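Local coordinates for telomeric DNA-binding factor trf1 (Schizosaccharomyces pombe, PDB 6K5S), which probably binds telomeric DNA and carries an all-helical domain of the telomere repeat-binding factor family, at residues P11-L16 and R54-I59. Numbering follows the deposited sequence.
Sequences PTLGNL and RMVKDI
Thr12 O accepts the backbone N-H of Leu16 at 2.9 Å from Leu16 N, a backbone i to i+4 bond that closes one turn and puts both residues on the same flank of their helix, facing Val56. No hydrogen bond joins 11-16 to 54-59; the contact is apolar and centres on Val56, whose two methyls divide the partners between them. Val56 CG1 lies between its own backbone N and carbonyl carbon (chi1 71°), a rotation that points this methyl at both leucines. It comes to 3.8 Å from Leu16 CD1, while Leu13 CD1 lies 4.1 Å from the same Val56 CG1. The other branch, Val56 CG2, meets Thr12 CG2 at 4.2 Å. Approach differs as well: Leu13 runs nearly perpendicular to the valine, whereas Thr12 passes alongside it in the opposite sense. With CG anti to its backbone N (chi1 -175°), Leu13 reaches the valine through the CD1 branch, although its CB does not aim straight at the other helix. The axes of segments 11-16 and 54-59 come within 10.0 Å, with a signed crossing angle of -133°, and Val56 is the one residue of 54-59 within 4.5 Å of 11-16. Thr12 gives its methyl to this contact, while its hydroxyl is hydrogen-bonded to Asn15 of the second subunit, whose Leu9 packs on Leu16. This is a buried apolar contact between helices 10-24 and 41-60 of the all-helical TRF-family domain, with Leu13 set between Phe53 and Tyr60 of helix 41-60 and Thr81 and Ala85 of helix 76-94.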
ATOM      1  N   PRO A  11       0.646  -0.564  -8.816  1.00 10.72           N
ATOM      2  CA  PRO A  11      -0.218   0.594  -8.472  1.00 10.67           C
ATOM      3  C   PRO A  11      -0.004   1.140  -7.062  1.00 10.05           C
ATOM      4  O   PRO A  11      -0.047   2.362  -6.867  1.00  9.03           O
ATOM      5  CB  PRO A  11      -1.628   0.031  -8.673  1.00 13.19           C
ATOM      6  CG  PRO A  11      -1.453  -0.985  -9.773  1.00 15.17           C
ATOM      7  CD  PRO A  11      -0.134  -1.653  -9.437  1.00 13.87           C
ATOM      8  N   THR A  12       0.244   0.284  -6.078  1.00  7.82           N
ATOM      9  CA  THR A  12       0.513   0.753  -4.716  1.00 10.03           C
ATOM     10  C   THR A  12       1.861   1.468  -4.638  1.00  8.38           C
ATOM     11  O   THR A  12       1.966   2.573  -4.086  1.00  7.72           O
ATOM     12  CB  THR A  12       0.491  -0.434  -3.735  1.00  9.36           C
ATOM     13  OG1 THR A  12      -0.845  -0.949  -3.591  1.00 11.15           O
ATOM     14  CG2 THR A  12       1.024  -0.008  -2.367  1.00  8.40           C
ATOM     15  N   LEU A  13       2.915   0.833  -5.172  1.00  7.84           N
ATOM     16  CA  LEU A  13       4.214   1.475  -5.260  1.00  8.77           C
ATOM     17  C   LEU A  13       4.082   2.863  -5.869  1.00  9.19           C
ATOM     18  O   LEU A  13       4.601   3.835  -5.325  1.00  7.35           O
ATOM     19  CB  LEU A  13       5.185   0.617  -6.093  1.00  9.24           C
ATOM     20  CG  LEU A  13       6.621   1.169  -6.120  1.00  9.93           C
ATOM     21  CD1 LEU A  13       7.209   1.210  -4.712  1.00  7.53           C
ATOM     22  CD2 LEU A  13       7.522   0.310  -7.023  1.00 10.32           C
ATOM     23  N   GLY A  14       3.357   2.968  -6.987  1.00  7.94           N
ATOM     24  CA  GLY A  14       3.190   4.257  -7.638  1.00  8.38           C
ATOM     25  C   GLY A  14       2.401   5.256  -6.809  1.00  8.57           C
ATOM     26  O   GLY A  14       2.774   6.432  -6.716  1.00  8.59           O
ATOM     27  N   ASN A  15       1.296   4.810  -6.200  1.00  7.83           N
ATOM     28  CA  ASN A  15       0.458   5.729  -5.433  1.00  7.59           C
ATOM     29  C   ASN A  15       1.212   6.277  -4.216  1.00  7.64           C
ATOM     30  O   ASN A  15       1.231   7.490  -3.962  1.00  5.75           O
ATOM     31  CB  ASN A  15      -0.808   4.992  -5.011  1.00  6.65           C
ATOM     32  CG  ASN A  15      -1.779   5.858  -4.243  1.00  7.36           C
ATOM     33  OD1 ASN A  15      -2.083   7.000  -4.618  1.00  9.36           O
ATOM     34  ND2 ASN A  15      -2.333   5.290  -3.198  1.00  6.72           N
ATOM     35  N   LEU A  16       1.862   5.399  -3.470  1.00  6.71           N
ATOM     36  CA  LEU A  16       2.592   5.845  -2.287  1.00  7.15           C
ATOM     37  C   LEU A  16       3.759   6.735  -2.674  1.00  7.95           C
ATOM     38  O   LEU A  16       4.063   7.700  -1.968  1.00  6.56           O
ATOM     39  CB  LEU A  16       3.073   4.631  -1.469  1.00  6.90           C
ATOM     40  CG  LEU A  16       1.972   3.716  -0.908  1.00  7.52           C
ATOM     41  CD1 LEU A  16       2.574   2.443  -0.255  1.00  8.50           C
ATOM     42  CD2 LEU A  16       1.137   4.468   0.096  1.00  7.96           C
ATOM     43  N   ARG A  54       7.557   1.895   3.361  1.00 11.18           N
ATOM     44  CA  ARG A  54       8.629   1.010   3.798  1.00 12.98           C
ATOM     45  C   ARG A  54       8.296  -0.463   3.544  1.00 12.72           C
ATOM     46  O   ARG A  54       9.156  -1.231   3.095  1.00 14.92           O
ATOM     47  CB  ARG A  54       8.927   1.253   5.279  1.00 16.80           C
ATOM     48  CG  ARG A  54       9.858   2.405   5.551  1.00 17.68           C
ATOM     49  CD  ARG A  54      10.039   2.661   7.084  1.00 18.99           C
ATOM     50  NE  ARG A  54      10.231   4.087   7.316  1.00 21.55           N
ATOM     51  CZ  ARG A  54       9.400   4.902   7.973  1.00 19.65           C
ATOM     52  NH1 ARG A  54       8.289   4.450   8.551  1.00 21.55           N
ATOM     53  NH2 ARG A  54       9.709   6.188   8.070  1.00 20.99           N
ATOM     54  N   MET A  55       7.055  -0.875   3.811  1.00 12.17           N
ATOM     55  CA  MET A  55       6.672  -2.265   3.570  1.00 18.55           C
ATOM     56  C   MET A  55       6.695  -2.599   2.085  1.00 17.12           C
ATOM     57  O   MET A  55       7.197  -3.657   1.694  1.00 14.93           O
ATOM     58  CB  MET A  55       5.274  -2.563   4.136  1.00 15.25           C
ATOM     59  CG  MET A  55       5.127  -2.490   5.660  1.00 26.38           C
ATOM     60  SD  MET A  55       3.526  -3.224   6.084  1.00 33.83           S
ATOM     61  CE  MET A  55       3.761  -4.760   5.175  1.00 26.25           C
ATOM     62  N   VAL A  56       6.142  -1.719   1.238  1.00 14.37           N
ATOM     63  CA  VAL A  56       6.101  -2.031  -0.191  1.00 11.94           C
ATOM     64  C   VAL A  56       7.508  -1.985  -0.780  1.00 14.10           C
ATOM     65  O   VAL A  56       7.862  -2.826  -1.610  1.00 12.78           O
ATOM     66  CB  VAL A  56       5.124  -1.105  -0.942  1.00 12.88           C
ATOM     67  CG1 VAL A  56       5.632   0.281  -1.034  1.00 14.34           C
ATOM     68  CG2 VAL A  56       4.866  -1.625  -2.372  1.00 14.39           C
ATOM     69  N   LYS A  57       8.336  -1.030  -0.342  1.00  9.67           N
ATOM     70  CA  LYS A  57       9.701  -0.920  -0.862  1.00 13.21           C
ATOM     71  C   LYS A  57      10.476  -2.212  -0.625  1.00 13.22           C
ATOM     72  O   LYS A  57      11.252  -2.648  -1.482  1.00 14.13           O
ATOM     73  CB  LYS A  57      10.426   0.258  -0.198  1.00 12.29           C
ATOM     74  CG  LYS A  57      11.886   0.498  -0.631  1.00 13.39           C
ATOM     75  CD  LYS A  57      12.572   1.525   0.295  1.00 14.88           C
ATOM     76  CE  LYS A  57      14.048   1.711   0.005  1.00 17.54           C
ATOM     77  NZ  LYS A  57      14.861   0.532   0.421  1.00 13.22           N
ATOM     78  N   ASP A  58      10.275  -2.832   0.540  1.00 13.76           N
ATOM     79  CA  ASP A  58      10.987  -4.068   0.861  1.00 15.43           C
ATOM     80  C   ASP A  58      10.598  -5.207  -0.073  1.00 15.16           C
ATOM     81  O   ASP A  58      11.399  -6.122  -0.299  1.00 16.23           O
ATOM     82  CB  ASP A  58      10.727  -4.444   2.312  1.00 16.64           C
ATOM     83  CG  ASP A  58      11.550  -3.624   3.271  1.00 21.39           C
ATOM     84  OD1 ASP A  58      12.504  -2.942   2.814  1.00 21.00           O
ATOM     85  OD2 ASP A  58      11.246  -3.672   4.482  1.00 27.69           O
ATOM     86  N   ILE A  59       9.392  -5.157  -0.639  1.00 12.28           N
ATOM     87  CA  ILE A  59       8.999  -6.127  -1.658  1.00 14.99           C
ATOM     88  C   ILE A  59       9.830  -5.960  -2.922  1.00 15.18           C
ATOM     89  O   ILE A  59      10.133  -6.943  -3.611  1.00 15.19           O
ATOM     90  CB  ILE A  59       7.488  -6.003  -1.938  1.00 13.26           C
ATOM     91  CG1 ILE A  59       6.716  -6.639  -0.790  1.00 14.77           C
ATOM     92  CG2 ILE A  59       7.107  -6.656  -3.266  1.00 16.83           C
ATOM     93  CD1 ILE A  59       5.465  -5.936  -0.420  1.00 18.10           C
TER